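PDB 1H7E: 3-deoxy-manno-octulosonate cytidylyltransferase from Escherichia coli, which catalyses the transfer of CMP from CTP to the eight-carbon sugar KDO, probably activating it for incorporation into bacterial lipopolysaccharide. Local coordinates for residues 84-95 with 174-184. Residues are numbered along the deposited sequence; the frame is centred on the assembly and turned at random.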
loop_
_atom_site.group_PDB
_atom_site.type_symbol
_atom_site.label_atom_id
_atom_site.label_comp_id
_atom_site.label_asym_id
_atom_site.label_seq_id
_atom_site.Cartn_x
_atom_site.Cartn_y
_atom_site.Cartn_z
ATOM N N MET A 84 -3.501 -14.731 24.666
ATOM C CA MET A 84 -3.507 -13.415 25.301
ATOM C C MET A 84 -4.411 -13.321 26.540
ATOM O O MET A 84 -4.065 -12.659 27.511
ATOM C CB MET A 84 -3.891 -12.342 24.270
ATOM C CG MET A 84 -4.033 -10.917 24.808
ATOM S SD MET A 84 -5.707 -10.539 25.402
ATOM C CE MET A 84 -6.713 -10.863 23.903
ATOM N N HIS A 85 -5.576 -13.954 26.485
ATOM C CA HIS A 85 -6.503 -13.929 27.627
ATOM C C HIS A 85 -5.956 -14.615 28.875
ATOM O O HIS A 85 -6.280 -14.218 29.998
ATOM C CB HIS A 85 -7.816 -14.582 27.253
ATOM C CG HIS A 85 -8.663 -13.737 26.370
ATOM N ND1 HIS A 85 -9.097 -12.482 26.739
ATOM C CD2 HIS A 85 -9.168 -13.968 25.138
ATOM C CE1 HIS A 85 -9.835 -11.976 25.766
ATOM N NE2 HIS A 85 -9.894 -12.858 24.784
ATOM N N LYS A 86 -5.126 -15.633 28.653
ATOM C CA LYS A 86 -4.502 -16.419 29.710
ATOM C C LYS A 86 -3.117 -15.987 30.147
ATOM O O LYS A 86 -2.779 -16.144 31.311
ATOM C CB LYS A 86 -4.480 -17.893 29.326
ATOM C CG LYS A 86 -5.861 -18.481 29.316
ATOM C CD LYS A 86 -5.861 -19.941 28.966
ATOM C CE LYS A 86 -7.262 -20.502 29.119
ATOM N NZ LYS A 86 -7.261 -21.949 28.846
ATOM N N VAL A 87 -2.302 -15.483 29.218
ATOM C CA VAL A 87 -0.946 -15.032 29.540
ATOM C C VAL A 87 -0.899 -13.517 29.465
ATOM O O VAL A 87 -1.008 -12.936 28.379
ATOM C CB VAL A 87 0.089 -15.622 28.561
ATOM C CG1 VAL A 87 1.468 -15.042 28.832
ATOM C CG2 VAL A 87 0.108 -17.133 28.659
ATOM N N GLU A 88 -0.696 -12.873 30.614
ATOM C CA GLU A 88 -0.665 -11.424 30.660
ATOM C C GLU A 88 0.659 -10.797 30.193
ATOM O O GLU A 88 1.734 -11.242 30.579
ATOM C CB GLU A 88 -1.023 -10.941 32.066
ATOM C CG GLU A 88 -1.038 -9.420 32.199
ATOM C CD GLU A 88 -1.360 -8.940 33.603
ATOM O OE1 GLU A 88 -1.179 -9.718 34.572
ATOM O OE2 GLU A 88 -1.790 -7.770 33.733
ATOM N N ALA A 89 0.557 -9.751 29.370
ATOM C CA ALA A 89 1.717 -9.035 28.849
ATOM C C ALA A 89 1.236 -7.758 28.186
ATOM O O ALA A 89 0.061 -7.604 27.909
ATOM C CB ALA A 89 2.476 -9.899 27.841
ATOM N N ASP A 90 2.135 -6.800 28.032
ATOM C CA ASP A 90 1.794 -5.552 27.370
ATOM C C ASP A 90 2.107 -5.718 25.873
ATOM O O ASP A 90 1.435 -5.132 25.032
ATOM C CB ASP A 90 2.638 -4.415 27.932
ATOM C CG ASP A 90 2.430 -4.216 29.427
ATOM O OD1 ASP A 90 1.259 -4.133 29.846
ATOM O OD2 ASP A 90 3.428 -4.153 30.182
ATOM N N ILE A 91 3.130 -6.523 25.567
ATOM C CA ILE A 91 3.579 -6.769 24.187
ATOM C C ILE A 91 3.756 -8.250 23.910
ATOM O O ILE A 91 4.461 -8.938 24.645
ATOM C CB ILE A 91 4.944 -6.076 23.924
ATOM C CG1 ILE A 91 4.796 -4.552 24.056
ATOM C CG2 ILE A 91 5.494 -6.478 22.546
ATOM C CD1 ILE A 91 6.104 -3.820 24.170
ATOM N N TYR A 92 3.119 -8.744 22.850
ATOM C CA TYR A 92 3.217 -10.150 22.473
ATOM C C TYR A 92 3.956 -10.252 21.154
ATOM O O TYR A 92 3.595 -9.584 20.183
ATOM C CB TYR A 92 1.833 -10.765 22.276
ATOM C CG TYR A 92 0.976 -10.770 23.523
ATOM C CD1 TYR A 92 0.273 -9.636 23.905
ATOM C CD2 TYR A 92 0.891 -11.915 24.329
ATOM C CE1 TYR A 92 -0.496 -9.632 25.070
ATOM C CE2 TYR A 92 0.125 -11.924 25.496
ATOM C CZ TYR A 92 -0.561 -10.783 25.858
ATOM O OH TYR A 92 -1.326 -10.765 27.004
ATOM N N ILE A 93 4.978 -11.092 21.116
ATOM C CA ILE A 93 5.768 -11.299 19.906
ATOM C C ILE A 93 5.413 -12.683 19.407
ATOM O O ILE A 93 5.459 -13.666 20.156
ATOM C CB ILE A 93 7.275 -11.211 20.199
ATOM C CG1 ILE A 93 7.629 -9.789 20.610
ATOM C CG2 ILE A 93 8.100 -11.644 18.970
ATOM C CD1 ILE A 93 8.976 -9.681 21.258
ATOM N N ASN A 94 5.022 -12.764 18.145
ATOM C CA ASN A 94 4.640 -14.033 17.555
ATOM C C ASN A 94 5.760 -14.473 16.622
ATOM O O ASN A 94 6.025 -13.807 15.626
ATOM C CB ASN A 94 3.346 -13.840 16.771
ATOM C CG ASN A 94 2.564 -15.120 16.600
ATOM O OD1 ASN A 94 2.329 -15.853 17.568
ATOM N ND2 ASN A 94 2.108 -15.379 15.372
ATOM N N LEU A 95 6.467 -15.534 17.002
ATOM C CA LEU A 95 7.561 -16.110 16.217
ATOM C C LEU A 95 7.071 -17.360 15.527
ATOM O O LEU A 95 6.308 -18.117 16.105
ATOM C CB LEU A 95 8.692 -16.579 17.123
ATOM C CG LEU A 95 9.708 -15.623 17.705
ATOM C CD1 LEU A 95 10.864 -16.465 18.241
ATOM C CD2 LEU A 95 10.213 -14.688 16.633
ATOM N N GLY A 174 7.782 -12.814 8.401
ATOM C CA GLY A 174 6.617 -13.073 9.240
ATOM C C GLY A 174 6.663 -13.150 10.754
ATOM O O GLY A 174 6.020 -14.022 11.340
ATOM N N ILE A 175 7.397 -12.233 11.373
ATOM C CA ILE A 175 7.515 -12.127 12.833
ATOM C C ILE A 175 6.818 -10.828 13.191
ATOM O O ILE A 175 7.116 -9.781 12.603
ATOM C CB ILE A 175 8.970 -12.023 13.267
ATOM C CG1 ILE A 175 9.680 -13.337 12.943
ATOM C CG2 ILE A 175 9.052 -11.744 14.760
ATOM C CD1 ILE A 175 11.145 -13.288 13.197
ATOM N N TYR A 176 5.913 -10.892 14.168
ATOM C CA TYR A 176 5.138 -9.722 14.578
ATOM C C TYR A 176 5.189 -9.435 16.070
ATOM O O TYR A 176 5.360 -10.359 16.864
ATOM C CB TYR A 176 3.660 -9.947 14.262
ATOM C CG TYR A 176 3.309 -10.155 12.812
ATOM C CD1 TYR A 176 3.364 -11.427 12.239
ATOM C CD2 TYR A 176 2.865 -9.090 12.028
ATOM C CE1 TYR A 176 2.976 -11.635 10.911
ATOM C CE2 TYR A 176 2.470 -9.283 10.702
ATOM C CZ TYR A 176 2.526 -10.550 10.157
ATOM O OH TYR A 176 2.103 -10.750 8.869
ATOM N N ALA A 177 5.055 -8.159 16.429
ATOM C CA ALA A 177 4.963 -7.712 17.829
ATOM C C ALA A 177 3.617 -6.970 17.874
ATOM O O ALA A 177 3.354 -6.083 17.049
ATOM C CB ALA A 177 6.102 -6.767 18.202
ATOM N N TYR A 178 2.746 -7.362 18.795
ATOM C CA TYR A 178 1.434 -6.736 18.933
ATOM C C TYR A 178 1.258 -6.172 20.314
ATOM O O TYR A 178 1.634 -6.812 21.280
ATOM C CB TYR A 178 0.303 -7.761 18.796
ATOM C CG TYR A 178 0.238 -8.502 17.493
ATOM C CD1 TYR A 178 -0.519 -8.009 16.426
ATOM C CD2 TYR A 178 0.877 -9.724 17.339
ATOM C CE1 TYR A 178 -0.644 -8.722 15.248
ATOM C CE2 TYR A 178 0.758 -10.447 16.146
ATOM C CZ TYR A 178 -0.007 -9.934 15.115
ATOM O OH TYR A 178 -0.157 -10.644 13.953
ATOM N N ARG A 179 0.675 -4.984 20.395
ATOM C CA ARG A 179 0.327 -4.363 21.667
ATOM C C ARG A 179 -0.914 -5.162 22.143
ATOM O O ARG A 179 -1.703 -5.669 21.322
ATOM C CB ARG A 179 -0.086 -2.913 21.440
ATOM C CG ARG A 179 0.453 -1.955 22.431
ATOM C CD ARG A 179 1.588 -1.204 21.818
ATOM N NE ARG A 179 2.570 -0.814 22.822
ATOM C CZ ARG A 179 3.759 -0.291 22.539
ATOM N NH1 ARG A 179 4.116 -0.086 21.266
ATOM N NH2 ARG A 179 4.604 -0.006 23.529
ATOM N N ARG A 180 -1.082 -5.290 23.459
ATOM C CA ARG A 180 -2.209 -6.031 24.025
ATOM C C ARG A 180 -3.586 -5.560 23.521
ATOM O O ARG A 180 -4.447 -6.383 23.166
ATOM C CB ARG A 180 -2.149 -5.964 25.566
ATOM C CG ARG A 180 -3.215 -6.788 26.269
ATOM C CD ARG A 180 -3.007 -6.822 27.792
ATOM N NE ARG A 180 -4.157 -7.421 28.468
ATOM C CZ ARG A 180 -4.331 -8.723 28.694
ATOM N NH1 ARG A 180 -3.424 -9.610 28.326
ATOM N NH2 ARG A 180 -5.471 -9.150 29.226
ATOM N N ASP A 181 -3.795 -4.250 23.468
ATOM C CA ASP A 181 -5.092 -3.728 23.029
ATOM C C ASP A 181 -5.478 -4.093 21.596
ATOM O O ASP A 181 -6.664 -4.169 21.285
ATOM C CB ASP A 181 -5.208 -2.218 23.269
ATOM C CG ASP A 181 -4.110 -1.425 22.587
ATOM O OD1 ASP A 181 -3.295 -0.800 23.293
ATOM O OD2 ASP A 181 -4.070 -1.402 21.339
ATOM N N VAL A 182 -4.494 -4.381 20.738
ATOM C CA VAL A 182 -4.800 -4.777 19.359
ATOM C C VAL A 182 -5.418 -6.164 19.352
ATOM O O VAL A 182 -6.415 -6.413 18.672
ATOM C CB VAL A 182 -3.536 -4.771 18.456
ATOM C CG1 VAL A 182 -3.877 -5.305 17.063
ATOM C CG2 VAL A 182 -2.998 -3.356 18.343
ATOM N N LEU A 183 -4.849 -7.056 20.161
ATOM C CA LEU A 183 -5.330 -8.419 20.256
ATOM C C LEU A 183 -6.700 -8.503 20.940
ATOM O O LEU A 183 -7.513 -9.350 20.568
ATOM C CB LEU A 183 -4.298 -9.291 20.968
ATOM C CG LEU A 183 -2.966 -9.452 20.210
ATOM C CD1 LEU A 183 -1.982 -10.182 21.079
ATOM C CD2 LEU A 183 -3.170 -10.211 18.896
ATOM N N GLN A 184 -6.969 -7.601 21.885
ATOM C CA GLN A 184 -8.268 -7.575 22.588
ATOM C C GLN A 184 -9.414 -7.178 21.665
ATOM O O GLN A 184 -10.559 -7.602 21.854
ATOM C CB GLN A 184 -8.246 -6.595 23.757
ATOM C CG GLN A 184 -7.363 -7.050 24.896
ATOM C CD GLN A 184 -7.319 -6.067 26.041
ATOM O OE1 GLN A 184 -6.922 -4.916 25.874
ATOM N NE2 GLN A 184 -7.693 -6.530 27.223
HETATM O O HOH W 1 -4.147 -11.447 30.195
HETATM O O HOH W 2 -11.051 -10.681 22.899
#
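A chi1 of -176° turns CG of R180 away from its backbone N, and the chain then runs extended as far as NE, reaching from the first turn of helix 180-185 past the Y92 ring to the end of helix 76-86. M84 meets it by bending: chi2 (-89°) and chi3 fold the thioether back, and SD lies over one face of the guanidinium, off its centre. R180 NH1 donates to M84 O at 3.2 Å, from above the carbonyl plane, and makes a weak bond to Y92 OH, 2.7 Å away in the guanidinium plane. Y92 OH donates to V87 O (2.6 Å), in the plane of the carbonyl, which helps hold the hydroxyl in place. A water also donates to M84 O and weakly accepts from R180 NH1. A leucine in place of R180 would probably leave M84 O with only the water among these donors and uncover one side of the thioether. Strands 91-94 and 174-179 run antiparallel in the middle of the mixed sheet of the GT-A-like nucleotidyltransferase fold, strand 3-8 flanking 91-94 on its other edge. Y92 and Y178 form a hydrogen-bonded pair, Y92 N to Y178 O at 2.9 Å and nearly straight (173°); N94 and Y176 form the next. On the tyrosine face, L183 CD1 packs against Y92 CD1 at 3.7 Å, while its CD2 lies over the Y178 ring. I93 and A177 turn to the opposite face, against helix 104-116. Just before strand 91-94 begins, R180 N donates to D90 O (3.0 Å), from above the carbonyl plane.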